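Particle-associated glycoside hydrolase (Acinetobacter phage Fri1, PDB 6C72) probably degrades the capsular polysaccharide of its bacterial host during virus entry, acting as the tailspike of the phage. Local coordinates at residues Asp371-Asn376 and Ser395-Asn400; Phe421-Asn426 and Thr440-Gly445. All coordinates share one frame; numbering follows the deposited sequence.

In the fold
Both interactions pair parallel strands on successive coils of the parallel beta-helix that forms the long body of this trimeric tailspike. They come in series along the chain: interaction 1 closes before interaction 2 opens, and their centres lie about 10 Å apart. Strands 396-399 and 422-429 are direct neighbours. The order is therefore 372-375, 396-399, 422-429 and then 443-444, and backbone bonds between G396, F398 and L422 join the two contacts into one continuous ladder. Each contact also carries a zinc ion, on D371 in interaction 1 and on E424 in interaction 2. Both touch the second subunit, so these coils take part in trimer assembly as well as in the fold of the single chain.

Interaction 1. Residues Asp371-Asn376 and Ser395-Asn400; sequences DCIVDN and SGRFTN. With ZN (zinc ion), chain N.
Strands 372-375 and 396-399 are successive rungs of the parallel beta-helix, with C372 beside G396, I373 beside R397, V374 beside F398 and D375 beside T399. The axes of these short strands come within 4.8 Å, 12° from parallel. The backbone ladder alternates between the strands: C372 N bonds to S395 O, R397 N to C372 O, V374 N to R397 O, T399 N to V374 O and N376 N to T399 O. At the entry, the hydroxyl S395 OG accepts D371 N at 3.0 Å.

On the inner face, V374 lies alongside F398 and points the same way. Its CB sits 3.6 Å from ring atom CD1 of F398, and its CG1 reaches CE1. On the face shared by I373, R397, D375 and T399, the D375-T399 pair is polar. T399 turns OG1 between its backbone N and carbonyl carbon (chi1 49°), where it donates to the anti lone pair of D375 OD1 at 2.5 Å. D375 OD2 is met from above the carboxylate plane by ND2 of N376, at 3.0 Å. Both carboxylate oxygens of D375 are thus held. N376 and N400 lie side by side and point the same way, their amide planes 24° apart, with ND2 of N376 3.5 Å from CB of N400.

D371 OD2 binds zinc at 2.4 Å. Five waters complete the shell, and one of them donates to D371 OD1.

Strand 348-351 flanks 372-375, and strand 422-429 flanks 396-399. F411 meets the F398 ring edge-to-face. N376 OD1 is hydrogen-bonded to T343 of the second subunit.

Interaction 2. Residues Phe421-Asn426 and Thr440-Gly445; sequences FLIEGN and TQASFG. With ZN (zinc ion), chain I.
Segments F421-E424 and A442-G445 run nearly parallel, their end-to-end directions 25° apart, with L422 beside S443 and I423 beside F444. Three backbone bonds join them. S443 N donates to F421 O at 3.0 Å. I423 N then donates to S443 O at 2.8 Å, and G445 N returns to I423 O at 2.9 Å. I423 and S443 each use both their N-H and their C=O in this ladder. I423 O is shared, since ND2 of N447 bonds to it too.

The apolar side is built round I423. Its CG1 branch is extended to CD1 (chi2 178°), which carries CD1 to 3.7 Å from CB of A442. The CG2 branch lies beside the ring of F444, 3.9 Å from CD2, and CD1 touches the same ring at CE2. I423 and F444 lie side by side and point the same way. CB of A442 also sits at the edge of the F421 ring, near its plane.

On the other face, CD1 of L422 packs 3.9 Å from CB of S443. The hydroxyl of S443 turns outside the pair, to G419 O and R461 N. The E424 side chain is extended, with CG anti to its backbone N (chi1 168°), and passes R397 and T399 of strand 396-399. Its carboxylate binds zinc through both oxygens, OE1 at 2.4 Å and OE2 at 2.3 Å, and two waters also bind the metal.

Strand 396-399 pairs with the opposite edge of strand 422-429. A short, weakly bonded helix, 438-441, leads into strand 443-444. G425 O accepts a hydrogen bond from K370 of the second subunit.

Interaction 1. Residues Asp371-Asn376 and Ser395-Asn400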
loop_
_atom_site.group_PDB
_atom_site.type_symbol
_atom_site.label_atom_id
_atom_site.label_comp_id
_atom_site.label_asym_id
_atom_site.label_seq_id
_atom_site.Cartn_x
_atom_site.Cartn_y
_atom_site.Cartn_z
ATOM N N ASP A 371 13.639 -6.838 4.321
ATOM C CA ASP A 371 12.309 -6.225 4.276
ATOM C C ASP A 371 11.196 -7.258 4.044
ATOM O O ASP A 371 10.364 -7.129 3.149
ATOM C CB ASP A 371 12.239 -5.120 3.219
ATOM C CG ASP A 371 11.111 -4.122 3.498
ATOM O OD1 ASP A 371 10.690 -3.994 4.683
ATOM O OD2 ASP A 371 10.592 -3.522 2.527
ATOM N N CYS A 372 11.166 -8.263 4.909
ATOM C CA CYS A 372 10.070 -9.227 4.948
ATOM C C CYS A 372 8.812 -8.602 5.565
ATOM O O CYS A 372 8.864 -8.047 6.667
ATOM C CB CYS A 372 10.515 -10.446 5.751
ATOM S SG CYS A 372 9.215 -11.533 6.318
ATOM N N ILE A 373 7.679 -8.705 4.862
ATOM C CA ILE A 373 6.430 -8.051 5.256
ATOM C C ILE A 373 5.333 -9.100 5.445
ATOM O O ILE A 373 4.895 -9.737 4.474
ATOM C CB ILE A 373 5.992 -7.004 4.219
ATOM C CG1 ILE A 373 6.997 -5.842 4.146
ATOM C CG2 ILE A 373 4.587 -6.502 4.534
ATOM C CD1 ILE A 373 7.056 -5.007 5.384
ATOM N N VAL A 374 4.842 -9.226 6.672
ATOM C CA VAL A 374 3.696 -10.068 6.998
ATOM C C VAL A 374 2.737 -9.221 7.836
ATOM O O VAL A 374 3.067 -8.837 8.967
ATOM C CB VAL A 374 4.094 -11.338 7.761
ATOM C CG1 VAL A 374 2.831 -12.187 8.047
ATOM C CG2 VAL A 374 5.173 -12.119 7.010
ATOM N N ASP A 375 1.559 -8.920 7.290
ATOM C CA ASP A 375 0.658 -7.983 7.946
ATOM C C ASP A 375 -0.785 -8.464 7.865
ATOM O O ASP A 375 -1.267 -8.814 6.783
ATOM C CB ASP A 375 0.797 -6.593 7.318
ATOM C CG ASP A 375 -0.107 -5.578 7.955
ATOM O OD1 ASP A 375 0.274 -5.039 9.020
ATOM O OD2 ASP A 375 -1.202 -5.324 7.400
ATOM N N ASN A 376 -1.468 -8.466 9.016
ATOM C CA ASN A 376 -2.880 -8.841 9.122
ATOM C C ASN A 376 -3.137 -10.230 8.545
ATOM O O ASN A 376 -4.144 -10.473 7.876
ATOM C CB ASN A 376 -3.789 -7.787 8.492
ATOM C CG ASN A 376 -4.138 -6.668 9.467
ATOM O OD1 ASN A 376 -5.008 -6.835 10.326
ATOM N ND2 ASN A 376 -3.454 -5.528 9.349
ATOM N N SER A 395 15.613 -8.075 8.013
ATOM C CA SER A 395 14.789 -6.978 8.492
ATOM C C SER A 395 13.359 -7.205 8.042
ATOM O O SER A 395 13.085 -8.003 7.136
ATOM C CB SER A 395 15.286 -5.633 7.962
ATOM O OG SER A 395 15.247 -5.621 6.559
ATOM N N GLY A 396 12.462 -6.458 8.649
ATOM C CA GLY A 396 11.089 -6.468 8.218
ATOM C C GLY A 396 10.140 -6.099 9.341
ATOM O O GLY A 396 10.549 -5.703 10.433
ATOM N N ARG A 397 8.858 -6.258 9.026
ATOM C CA ARG A 397 7.746 -5.893 9.887
ATOM C C ARG A 397 6.755 -7.047 9.882
ATOM O O ARG A 397 6.266 -7.451 8.819
ATOM C CB ARG A 397 7.084 -4.604 9.399
ATOM C CG ARG A 397 8.044 -3.440 9.337
ATOM C CD ARG A 397 7.393 -2.194 8.790
ATOM N NE ARG A 397 6.252 -1.779 9.606
ATOM C CZ ARG A 397 6.337 -0.999 10.686
ATOM N NH1 ARG A 397 7.519 -0.539 11.100
ATOM N NH2 ARG A 397 5.231 -0.667 11.353
ATOM N N PHE A 398 6.521 -7.612 11.062
ATOM C CA PHE A 398 5.553 -8.676 11.312
ATOM C C PHE A 398 4.470 -8.058 12.198
ATOM O O PHE A 398 4.581 -8.053 13.423
ATOM C CB PHE A 398 6.243 -9.859 11.969
ATOM C CG PHE A 398 5.390 -11.087 12.079
ATOM C CD1 PHE A 398 5.367 -12.017 11.062
ATOM C CD2 PHE A 398 4.654 -11.340 13.229
ATOM C CE1 PHE A 398 4.594 -13.170 11.171
ATOM C CE2 PHE A 398 3.889 -12.490 13.339
ATOM C CZ PHE A 398 3.853 -13.406 12.301
ATOM N N THR A 399 3.431 -7.517 11.569
ATOM C CA THR A 399 2.478 -6.649 12.245
ATOM C C THR A 399 1.052 -7.177 12.146
ATOM O O THR A 399 0.633 -7.707 11.104
ATOM C CB THR A 399 2.530 -5.231 11.666
ATOM O OG1 THR A 399 2.464 -5.302 10.236
ATOM C CG2 THR A 399 3.809 -4.483 12.100
ATOM N N ASN A 400 0.315 -7.044 13.253
ATOM C CA ASN A 400 -1.123 -7.261 13.260
ATOM C C ASN A 400 -1.495 -8.652 12.768
ATOM O O ASN A 400 -2.517 -8.828 12.120
ATOM C CB ASN A 400 -1.841 -6.201 12.433
ATOM C CG ASN A 400 -1.589 -4.805 12.953
ATOM O OD1 ASN A 400 -1.086 -3.939 12.227
ATOM N ND2 ASN A 400 -1.929 -4.573 14.220
HETATM ZN ZN ZN N . 9.396 -1.507 2.968
HETATM O O HOH W 1 8.754 -1.817 5.019
HETATM O O HOH W 2 8.229 -2.952 2.325
HETATM O O HOH W 3 9.549 -1.847 0.958
HETATM O O HOH W 4 7.878 -0.142 3.329
HETATM O O HOH W 5 10.657 0.431 3.857
#

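Interaction 2. Residues Phe421-Asn426 and Thr440-Gly445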
loop_
_atom_site.group_PDB
_atom_site.type_symbol
_atom_site.label_atom_id
_atom_site.label_comp_id
_atom_site.label_asym_id
_atom_site.label_seq_id
_atom_site.Cartn_x
_atom_site.Cartn_y
_atom_site.Cartn_z
ATOM N N PHE A 421 14.031 -6.674 12.509
ATOM C CA PHE A 421 12.781 -7.409 12.311
ATOM C C PHE A 421 11.828 -7.026 13.447
ATOM O O PHE A 421 12.059 -7.385 14.608
ATOM C CB PHE A 421 13.057 -8.915 12.284
ATOM C CG PHE A 421 11.873 -9.763 11.885
ATOM C CD1 PHE A 421 11.437 -9.804 10.567
ATOM C CD2 PHE A 421 11.217 -10.545 12.817
ATOM C CE1 PHE A 421 10.350 -10.597 10.193
ATOM C CE2 PHE A 421 10.132 -11.340 12.443
ATOM C CZ PHE A 421 9.700 -11.363 11.124
ATOM N N LEU A 422 10.773 -6.282 13.119
ATOM C CA LEU A 422 9.867 -5.716 14.110
ATOM C C LEU A 422 8.621 -6.583 14.262
ATOM O O LEU A 422 7.929 -6.866 13.278
ATOM C CB LEU A 422 9.469 -4.287 13.730
ATOM C CG LEU A 422 8.456 -3.596 14.655
ATOM C CD1 LEU A 422 8.978 -3.541 16.091
ATOM C CD2 LEU A 422 8.146 -2.199 14.162
ATOM N N ILE A 423 8.328 -6.964 15.502
ATOM C CA ILE A 423 7.184 -7.795 15.860
ATOM C C ILE A 423 6.261 -6.943 16.727
ATOM O O ILE A 423 6.589 -6.629 17.881
ATOM C CB ILE A 423 7.629 -9.071 16.585
ATOM C CG1 ILE A 423 8.525 -9.900 15.653
ATOM C CG2 ILE A 423 6.422 -9.860 17.117
ATOM C CD1 ILE A 423 9.062 -11.151 16.267
ATOM N N GLU A 424 5.113 -6.560 16.172
ATOM C CA GLU A 424 4.288 -5.509 16.749
ATOM C C GLU A 424 2.819 -5.721 16.393
ATOM O O GLU A 424 2.496 -6.068 15.256
ATOM C CB GLU A 424 4.764 -4.149 16.245
ATOM C CG GLU A 424 3.834 -2.991 16.523
ATOM C CD GLU A 424 4.404 -1.676 16.005
ATOM O OE1 GLU A 424 4.360 -1.460 14.770
ATOM O OE2 GLU A 424 4.913 -0.875 16.829
ATOM N N GLY A 425 1.935 -5.468 17.362
ATOM C CA GLY A 425 0.510 -5.507 17.127
ATOM C C GLY A 425 -0.089 -6.879 16.911
ATOM O O GLY A 425 -1.230 -6.965 16.452
ATOM N N ASN A 426 0.645 -7.952 17.205
ATOM C CA ASN A 426 0.221 -9.314 16.920
ATOM C C ASN A 426 -0.608 -9.898 18.065
ATOM O O ASN A 426 -0.512 -9.469 19.215
ATOM C CB ASN A 426 1.437 -10.196 16.643
ATOM C CG ASN A 426 2.247 -9.703 15.448
ATOM O OD1 ASN A 426 1.880 -9.945 14.295
ATOM N ND2 ASN A 426 3.324 -8.977 15.715
ATOM N N THR A 440 15.249 -13.139 21.573
ATOM C CA THR A 440 16.346 -12.288 22.018
ATOM C C THR A 440 16.919 -11.435 20.896
ATOM O O THR A 440 17.805 -10.620 21.149
ATOM C CB THR A 440 17.481 -13.123 22.649
ATOM O OG1 THR A 440 18.207 -13.817 21.626
ATOM C CG2 THR A 440 16.940 -14.134 23.648
ATOM N N GLN A 441 16.435 -11.601 19.670
ATOM C CA GLN A 441 16.971 -10.917 18.506
ATOM C C GLN A 441 16.055 -9.831 17.978
ATOM O O GLN A 441 16.519 -8.739 17.661
ATOM C CB GLN A 441 17.230 -11.917 17.381
ATOM C CG GLN A 441 18.276 -12.954 17.676
ATOM C CD GLN A 441 18.350 -13.973 16.561
ATOM O OE1 GLN A 441 17.346 -14.257 15.897
ATOM N NE2 GLN A 441 19.535 -14.522 16.338
ATOM N N ALA A 442 14.765 -10.125 17.839
ATOM C CA ALA A 442 13.861 -9.209 17.173
ATOM C C ALA A 442 13.529 -8.014 18.062
ATOM O O ALA A 442 13.700 -8.039 19.283
ATOM C CB ALA A 442 12.567 -9.924 16.778
ATOM N N SER A 443 13.035 -6.959 17.421
ATOM C CA SER A 443 12.410 -5.868 18.135
ATOM C C SER A 443 10.947 -6.214 18.358
ATOM O O SER A 443 10.262 -6.664 17.434
ATOM C CB SER A 443 12.543 -4.554 17.370
ATOM O OG SER A 443 13.864 -4.060 17.472
ATOM N N PHE A 444 10.484 -6.017 19.591
ATOM C CA PHE A 444 9.102 -6.256 19.981
ATOM C C PHE A 444 8.488 -4.934 20.418
ATOM O O PHE A 444 9.027 -4.259 21.303
ATOM C CB PHE A 444 9.023 -7.251 21.143
ATOM C CG PHE A 444 9.376 -8.662 20.773
ATOM C CD1 PHE A 444 10.705 -9.069 20.739
ATOM C CD2 PHE A 444 8.382 -9.590 20.504
ATOM C CE1 PHE A 444 11.033 -10.384 20.399
ATOM C CE2 PHE A 444 8.699 -10.901 20.168
ATOM C CZ PHE A 444 10.020 -11.302 20.115
ATOM N N GLY A 445 7.369 -4.572 19.810
ATOM C CA GLY A 445 6.518 -3.508 20.308
ATOM C C GLY A 445 5.424 -4.053 21.201
ATOM O O GLY A 445 5.583 -5.081 21.869
HETATM ZN ZN ZN I . 4.524 0.889 15.364
HETATM O O HOH W 6 5.167 2.243 17.326
HETATM O O HOH W 7 6.122 0.821 13.757
#